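Rpb7-binding protein seb1 (Schizosaccharomyces pombe 972h-, PDB 5MDT) drives transcription termination by binding RNA polymerase II and nascent RNA, its CTD-interacting domain probably recognising the polymerase's C-terminal repeat tail. Local coordinates at residues 20-23 with 24-27; 66-69 with 70-74; 133-136 with 137-141; 143-146 with 147-151. All blocks are in the same frame, centred on the assembly; numbering follows the deposited sequence.

Interaction 1 of 4, residues 20-23 with 24-27; sequences GISG and SKIL
The flat groups that join S22 and G23 to I26 and L27 are peptide units: I26 N meets the S22 carbonyl almost head-on, 2.9 Å from S22 O, whereas L27 N reaches G23 O at 3.0 Å, tilted 20° from the carbonyl plane. These are the first turns of helix 23-35 in the all-helical CTD-interacting domain, and S22 is its N-cap. S22 OG accepts from K25 N at 3.2 Å, with a nearly straight N-H...O angle of 161°. The hydroxyl gets there because it stands opposite the S22 backbone nitrogen (chi1 173°), which swings it across the open end of the helix. S22 thus serves the first turn twice: its side chain caps the amide of K25, and its carbonyl accepts the first i to i+4 helical bond, from I26. With an alanine at S22 the hydroxyl is gone, and K25 N would probably lose its capping partner, leaving the first turn more apt to fray. The aliphatic part of K25 runs alongside the same serine, K25 CB lying 3.8 Å from S22 CB and K25 CG 3.4 Å from S22 OG; the lysine side chain also touches I10, S13 and L14 of helix 4-16. I26 turns to the other neighbour, Y64, I65 and S68 of helix 59-79, so the cap sits where the chain passes between two helices. L27 leans back over the preceding turn, its CG 3.4 Å from G23 O. I26 CG1 lies close to the S22 carbonyl, 3.2 Å from S22 O.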
# COMPACT_ATOMS: atom_id res chain seq x y z
N GLY A 20 10.19 -8.70 7.12
CA GLY A 20 8.94 -7.98 6.86
C GLY A 20 8.38 -8.22 5.47
O GLY A 20 7.41 -7.56 5.09
N ILE A 21 9.00 -9.15 4.69
CA ILE A 21 8.54 -9.48 3.34
C ILE A 21 8.00 -10.92 3.37
O ILE A 21 8.74 -11.85 3.70
CB ILE A 21 9.64 -9.27 2.26
CG1 ILE A 21 9.97 -7.76 2.10
CG2 ILE A 21 9.19 -9.88 0.91
CD1 ILE A 21 11.36 -7.46 1.73
N SER A 22 6.70 -11.08 3.07
CA SER A 22 6.08 -12.41 3.05
C SER A 22 5.01 -12.48 1.95
O SER A 22 3.95 -11.87 2.10
CB SER A 22 5.48 -12.74 4.42
OG SER A 22 4.72 -13.94 4.38
N GLY A 23 5.28 -13.24 0.89
CA GLY A 23 4.31 -13.39 -0.19
C GLY A 23 2.99 -13.98 0.30
O GLY A 23 1.91 -13.47 -0.04
N SER A 24 3.06 -15.00 1.16
CA SER A 24 1.83 -15.63 1.70
C SER A 24 1.02 -14.66 2.55
O SER A 24 -0.20 -14.60 2.40
CB SER A 24 2.15 -16.90 2.48
OG SER A 24 3.06 -16.64 3.54
N LYS A 25 1.69 -13.87 3.42
CA LYS A 25 0.97 -12.89 4.24
C LYS A 25 0.35 -11.80 3.38
O LYS A 25 -0.78 -11.37 3.64
CB LYS A 25 1.84 -12.34 5.38
CG LYS A 25 2.10 -13.37 6.49
CD LYS A 25 3.00 -12.81 7.59
CE LYS A 25 3.11 -13.71 8.81
NZ LYS A 25 3.87 -14.96 8.54
N ILE A 26 1.08 -11.34 2.32
CA ILE A 26 0.54 -10.32 1.41
C ILE A 26 -0.77 -10.85 0.79
O ILE A 26 -1.79 -10.15 0.81
CB ILE A 26 1.58 -9.91 0.36
CG1 ILE A 26 2.74 -9.12 1.02
CG2 ILE A 26 0.97 -9.11 -0.81
CD1 ILE A 26 3.99 -9.10 0.09
N LEU A 27 -0.75 -12.10 0.32
CA LEU A 27 -1.98 -12.65 -0.24
C LEU A 27 -3.09 -12.77 0.78
O LEU A 27 -4.24 -12.45 0.46
CB LEU A 27 -1.73 -14.02 -0.91
CG LEU A 27 -0.79 -13.98 -2.12
CD1 LEU A 27 -0.40 -15.36 -2.58
CD2 LEU A 27 -1.36 -13.12 -3.26

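Interaction 2 of 4, residues 66-69 with 70-74; sequences LDSI and VRSFQ
D67 and R71 cross at a slant on one side of helix 59-79, one turn apart, with carboxylate and guanidinium planes 43° out of line. This is an i to i+4 salt bridge within a largely buried part of helix 59-79, in the CTD-interacting domain. R71 grips side-on: R71 NE gives to D67 OD1 at 2.8 Å, on the syn side of that oxygen, and R71 NH2 gives to D67 OD2, also at 2.8 Å, from above the carboxylate plane. Both oxygens lie close to the guanidinium plane, so the twist is taken up on the aspartate side. A bend in the arginine chain at chi3 (-67°) folds the guanidinium back over the preceding turn. W129 NE1 of helix 119-131 also donates to D67 OD1, and this second grip probably helps to hold the carboxylate at a fixed rotation and to stabilise its charge.

I69 and F73 lie side by side and point the same way, I69 CG2 standing 3.4 Å from F73 CE2. V70 fills the interior, touching W96, A99 and F135, while its CG1, wedged between backbone nitrogen and carbonyl carbon (chi1 70°), lies against L66 O. S68 and S72 mark the face toward helix 23-35, where S68 OG bonds to T30 OG1. S72 bends its hydroxyl back along the helix, and S68 O consequently takes two donors from a single residue on opposite faces of its plane: S72 N at 3.1 Å and S72 OG at 3.0 Å.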
# COMPACT_ATOMS: atom_id res chain seq x y z
N LEU A 66 0.55 -2.45 0.79
CA LEU A 66 -0.20 -1.32 0.24
C LEU A 66 -0.42 -1.52 -1.26
O LEU A 66 -1.53 -1.34 -1.73
CB LEU A 66 0.56 0.01 0.47
CG LEU A 66 -0.04 1.26 -0.19
CD1 LEU A 66 -1.42 1.60 0.40
CD2 LEU A 66 0.89 2.49 -0.00
N ASP A 67 0.64 -1.93 -1.99
CA ASP A 67 0.55 -2.16 -3.42
C ASP A 67 -0.51 -3.19 -3.76
O ASP A 67 -1.35 -2.95 -4.64
CB ASP A 67 1.92 -2.63 -3.96
CG ASP A 67 1.83 -3.12 -5.39
OD1 ASP A 67 1.31 -2.37 -6.25
OD2 ASP A 67 2.18 -4.31 -5.63
N SER A 68 -0.47 -4.33 -3.09
CA SER A 68 -1.41 -5.43 -3.38
C SER A 68 -2.84 -5.01 -3.05
O SER A 68 -3.75 -5.23 -3.86
CB SER A 68 -1.02 -6.67 -2.60
OG SER A 68 -1.88 -7.75 -2.93
N ILE A 69 -3.03 -4.36 -1.92
CA ILE A 69 -4.37 -3.93 -1.51
C ILE A 69 -4.95 -2.85 -2.45
O ILE A 69 -6.09 -3.00 -2.87
CB ILE A 69 -4.34 -3.51 -0.03
CG1 ILE A 69 -4.22 -4.78 0.86
CG2 ILE A 69 -5.63 -2.73 0.31
CD1 ILE A 69 -3.96 -4.51 2.32
N VAL A 70 -4.17 -1.79 -2.78
CA VAL A 70 -4.66 -0.71 -3.64
C VAL A 70 -5.03 -1.22 -5.04
O VAL A 70 -6.11 -0.90 -5.53
CB VAL A 70 -3.75 0.56 -3.69
CG1 VAL A 70 -2.43 0.31 -4.44
CG2 VAL A 70 -4.50 1.75 -4.28
N ARG A 71 -4.18 -2.06 -5.63
CA ARG A 71 -4.49 -2.62 -6.96
C ARG A 71 -5.71 -3.57 -6.92
O ARG A 71 -6.47 -3.61 -7.89
CB ARG A 71 -3.26 -3.28 -7.56
CG ARG A 71 -2.24 -2.24 -8.06
CD ARG A 71 -1.13 -2.85 -8.91
NE ARG A 71 -0.28 -3.74 -8.12
CZ ARG A 71 -0.39 -5.06 -8.07
NH1 ARG A 71 -1.29 -5.69 -8.82
NH2 ARG A 71 0.40 -5.77 -7.28
N SER A 72 -5.93 -4.27 -5.79
CA SER A 72 -7.09 -5.14 -5.63
C SER A 72 -8.38 -4.33 -5.47
O SER A 72 -9.35 -4.65 -6.14
CB SER A 72 -6.88 -6.13 -4.49
OG SER A 72 -5.88 -7.06 -4.86
N PHE A 73 -8.36 -3.20 -4.71
CA PHE A 73 -9.52 -2.31 -4.64
C PHE A 73 -9.80 -1.69 -6.01
O PHE A 73 -10.96 -1.58 -6.40
CB PHE A 73 -9.30 -1.17 -3.63
CG PHE A 73 -9.36 -1.52 -2.15
CD1 PHE A 73 -10.36 -2.35 -1.65
CD2 PHE A 73 -8.51 -0.89 -1.24
CE1 PHE A 73 -10.45 -2.62 -0.28
CE2 PHE A 73 -8.62 -1.14 0.13
CZ PHE A 73 -9.59 -2.00 0.61
N GLN A 74 -8.74 -1.28 -6.73
CA GLN A 74 -8.86 -0.71 -8.08
C GLN A 74 -9.54 -1.72 -9.02
O GLN A 74 -10.47 -1.35 -9.75
CB GLN A 74 -7.48 -0.31 -8.63
CG GLN A 74 -7.53 0.18 -10.08
CD GLN A 74 -6.19 0.40 -10.73
OE1 GLN A 74 -5.16 -0.12 -10.31
NE2 GLN A 74 -6.20 1.16 -11.83

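Interaction 3 of 4, residues 133-136 with 137-141; sequences STFP and PEKLE
P136, F135 and K139 give up the most surface as the chain turns into helix 137-150. P136 lies against the next proline, its CB 3.8 Å from P137 CD, and presents its carbonyl to the first amides of the new helix. There P136 O receives two weak bonds, from K139 N at 3.1 Å with a bent angle of 128°, and from L140 N at 3.3 Å, much straighter. The F135 side chain sets out toward the new helix. K139 crosses the ring obliquely with its methylene chain: K139 CD lies 3.7 Å from F135 CG, and K139 CE follows over one face, offset toward the rim. T134 CG2 covers the opposite face above its centre. The loop as a whole is a helix-to-helix link, opened by a Schellman motif at S133, which ends helix 119-131, and closed by P136 at the N-cap. P137 in the first turn lacks an N-H, which costs little there because a first-turn amide has no helical carbonyl to bond.

Bends at chi3 and chi4 (74°) carry K139 NZ to 5.8 Å from the F135 ring centroid, at most a weak cation-pi attraction; the ammonium also makes a weak bond to A100 O and a long, weak ion pair with D104. L140 closes the ring's edge, its CD2 4.1 Å from F135 CB. Cutting L140 back to an alanine is likely to open a gap at that edge and beside W129, the indole that meets F135 edge-to-face. L140 CD1 stands 3.5 Å from F135 O.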
# COMPACT_ATOMS: atom_id res chain seq x y z
N SER A 133 -2.37 2.17 -14.24
CA SER A 133 -3.02 3.49 -14.10
C SER A 133 -3.66 3.64 -12.68
O SER A 133 -4.71 4.27 -12.52
CB SER A 133 -4.05 3.72 -15.21
OG SER A 133 -3.48 3.58 -16.50
N THR A 134 -2.99 3.07 -11.65
CA THR A 134 -3.44 3.06 -10.25
C THR A 134 -3.52 4.47 -9.66
O THR A 134 -4.45 4.79 -8.92
CB THR A 134 -2.54 2.11 -9.42
OG1 THR A 134 -2.46 0.85 -10.06
CG2 THR A 134 -3.04 1.91 -7.98
N PHE A 135 -2.53 5.31 -9.99
CA PHE A 135 -2.44 6.68 -9.50
C PHE A 135 -2.28 7.66 -10.67
O PHE A 135 -1.68 7.28 -11.68
CB PHE A 135 -1.24 6.82 -8.54
CG PHE A 135 -1.34 5.96 -7.30
CD1 PHE A 135 -2.46 5.99 -6.49
CD2 PHE A 135 -0.29 5.11 -6.94
CE1 PHE A 135 -2.55 5.18 -5.35
CE2 PHE A 135 -0.38 4.31 -5.79
CZ PHE A 135 -1.51 4.35 -5.01
N PRO A 136 -2.77 8.92 -10.53
CA PRO A 136 -2.59 9.91 -11.61
C PRO A 136 -1.10 10.18 -11.90
O PRO A 136 -0.29 10.07 -10.97
CB PRO A 136 -3.28 11.17 -11.05
CG PRO A 136 -4.22 10.66 -10.01
CD PRO A 136 -3.50 9.51 -9.38
N PRO A 137 -0.70 10.52 -13.15
CA PRO A 137 0.73 10.74 -13.45
C PRO A 137 1.44 11.79 -12.58
O PRO A 137 2.63 11.62 -12.31
CB PRO A 137 0.74 11.13 -14.93
CG PRO A 137 -0.51 10.57 -15.48
CD PRO A 137 -1.52 10.67 -14.38
N GLU A 138 0.71 12.84 -12.14
CA GLU A 138 1.22 13.92 -11.29
C GLU A 138 1.69 13.37 -9.94
O GLU A 138 2.73 13.81 -9.43
CB GLU A 138 0.15 15.00 -11.06
CG GLU A 138 -0.28 15.72 -12.33
CD GLU A 138 -1.05 17.01 -12.13
OE1 GLU A 138 -1.82 17.12 -11.15
OE2 GLU A 138 -0.90 17.92 -12.99
N LYS A 139 0.95 12.39 -9.38
CA LYS A 139 1.31 11.74 -8.13
C LYS A 139 2.57 10.91 -8.33
O LYS A 139 3.49 10.99 -7.52
CB LYS A 139 0.17 10.85 -7.62
CG LYS A 139 0.42 10.30 -6.21
CD LYS A 139 -0.60 9.27 -5.81
CE LYS A 139 -0.84 9.29 -4.32
NZ LYS A 139 -1.65 10.47 -3.91
N LEU A 140 2.63 10.14 -9.44
CA LEU A 140 3.76 9.27 -9.78
C LEU A 140 5.05 10.04 -10.05
O LEU A 140 6.12 9.56 -9.67
CB LEU A 140 3.41 8.33 -10.94
CG LEU A 140 2.27 7.34 -10.68
CD1 LEU A 140 1.78 6.74 -11.97
CD2 LEU A 140 2.68 6.25 -9.68
N GLU A 141 4.94 11.24 -10.68
CA GLU A 141 6.09 12.11 -10.96
C GLU A 141 6.69 12.59 -9.64
O GLU A 141 7.91 12.51 -9.47
CB GLU A 141 5.67 13.30 -11.85
CG GLU A 141 6.82 14.21 -12.28
CD GLU A 141 6.46 15.61 -12.75
OE1 GLU A 141 7.36 16.48 -12.73
OE2 GLU A 141 5.30 15.84 -13.16

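Interaction 4 of 4, residues 143-146 with 147-151; sequences LRSK and LKDAM
D149 reaches back along helix 137-150 to S145, one turn earlier, and nearly all of its side chain meets the same carbonyl. D149 CB begins 3.4 Å from S145 O. The next bond runs opposite the D149 carbonyl carbon (chi1 -75°), which brings CG in to 3.1 Å from S145 O. Beyond it the carboxylate divides: D149 OD1 stays 3.2 Å from S145 O, two acceptors side by side with no bond between them, and D149 OD2 lies 3.6 Å from S145 O, with S145 OG farther off at 4.1 Å. What ties the two residues is the backbone bond from D149 N to S145 O, at 3.0 Å.

The same alpha-helical pattern joins L147 to L143, K148 to R144 and A150 to K146. Other side chains also lie along the carbonyls they follow: K148 CG is 3.1 Å from R144 O, and L147 CG 3.4 Å from L143 O. From there L147 goes inward to I111 of helix 92-113, which A150 touches as well, while the R144 guanidinium turns to helix 119-131 and forms salt bridges with D127 and E130. Helix 137-150 thus touches both helix 92-113 and helix 119-131. At M151 the chain leaves helical geometry, with only weak amide bonds back to L147 O and K148 O.

Chemically, the stretch relies on main-chain bonds and on partners in neighbouring helices rather than on side-chain pairs within it. A carboxylate close to a carbonyl oxygen and near the helix's C-terminal end is probably slightly unfavourable.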
# COMPACT_ATOMS: atom_id res chain seq x y z
N LEU A 143 6.46 11.14 -6.60
CA LEU A 143 7.09 9.99 -5.94
C LEU A 143 8.42 9.64 -6.58
O LEU A 143 9.40 9.44 -5.87
CB LEU A 143 6.17 8.75 -5.94
CG LEU A 143 4.82 8.85 -5.24
CD1 LEU A 143 3.97 7.63 -5.56
CD2 LEU A 143 4.97 9.03 -3.72
N ARG A 144 8.48 9.58 -7.93
CA ARG A 144 9.71 9.27 -8.64
C ARG A 144 10.80 10.29 -8.35
O ARG A 144 11.93 9.90 -8.06
CB ARG A 144 9.47 9.15 -10.15
CG ARG A 144 8.85 7.83 -10.53
CD ARG A 144 8.73 7.75 -12.03
NE ARG A 144 8.33 6.42 -12.48
CZ ARG A 144 7.23 6.16 -13.17
NH1 ARG A 144 6.40 7.14 -13.50
NH2 ARG A 144 6.95 4.92 -13.55
N SER A 145 10.45 11.59 -8.38
CA SER A 145 11.38 12.71 -8.11
C SER A 145 12.00 12.58 -6.71
O SER A 145 13.23 12.69 -6.59
CB SER A 145 10.65 14.04 -8.24
OG SER A 145 11.44 15.14 -7.81
N LYS A 146 11.17 12.30 -5.69
CA LYS A 146 11.59 12.12 -4.30
C LYS A 146 12.52 10.92 -4.13
O LYS A 146 13.52 11.04 -3.43
CB LYS A 146 10.36 12.03 -3.37
CG LYS A 146 9.69 13.38 -3.12
CD LYS A 146 8.41 13.23 -2.31
CE LYS A 146 7.77 14.56 -1.99
NZ LYS A 146 7.12 15.18 -3.17
N LEU A 147 12.20 9.78 -4.79
CA LEU A 147 13.05 8.59 -4.73
C LEU A 147 14.42 8.83 -5.38
O LEU A 147 15.45 8.53 -4.78
CB LEU A 147 12.34 7.37 -5.34
CG LEU A 147 11.14 6.86 -4.53
CD1 LEU A 147 10.18 6.05 -5.41
CD2 LEU A 147 11.59 6.04 -3.34
N LYS A 148 14.42 9.45 -6.58
CA LYS A 148 15.64 9.76 -7.34
C LYS A 148 16.55 10.69 -6.53
O LYS A 148 17.75 10.43 -6.45
CB LYS A 148 15.29 10.38 -8.71
CG LYS A 148 14.55 9.43 -9.67
CD LYS A 148 15.46 8.44 -10.39
CE LYS A 148 14.72 7.73 -11.50
NZ LYS A 148 15.53 6.63 -12.09
N ASP A 149 15.96 11.71 -5.87
CA ASP A 149 16.66 12.65 -4.99
C ASP A 149 17.29 11.91 -3.81
O ASP A 149 18.45 12.15 -3.48
CB ASP A 149 15.69 13.71 -4.45
CG ASP A 149 15.25 14.80 -5.42
OD1 ASP A 149 15.69 14.76 -6.60
OD2 ASP A 149 14.45 15.66 -5.02
N ALA A 150 16.54 10.98 -3.20
CA ALA A 150 17.01 10.21 -2.05
C ALA A 150 18.18 9.26 -2.35
O ALA A 150 18.99 9.01 -1.46
CB ALA A 150 15.86 9.44 -1.45
N MET A 151 18.28 8.76 -3.58
CA MET A 151 19.32 7.78 -3.93
C MET A 151 20.74 8.35 -4.10
O MET A 151 21.66 7.66 -4.55
CB MET A 151 18.84 6.86 -5.04
CG MET A 151 17.66 6.06 -4.55
SD MET A 151 17.26 4.60 -5.49
CE MET A 151 16.48 5.35 -6.93

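The four contacts follow one another along the chain; none nests in or crosses another, and each closes just one turn or cap. Interaction 1 starts helix 23-35 after the loop from helix 4-16. It touches interaction 2, midway along helix 59-79, where I26 CG2 packs on S68 CB. Interaction 2 in turn meets interaction 3: Q74 OE1 and T134 OG1 form a probable hydrogen bond, and V70 packs on T134, which fastens the loop after helix 119-131 to the central helix. Interactions 3 and 4 share helix 137-150, one at its start and the other at its end. Interaction 1 and interaction 3 lie on opposite sides of the chain's centre, about 25 Å apart between centres.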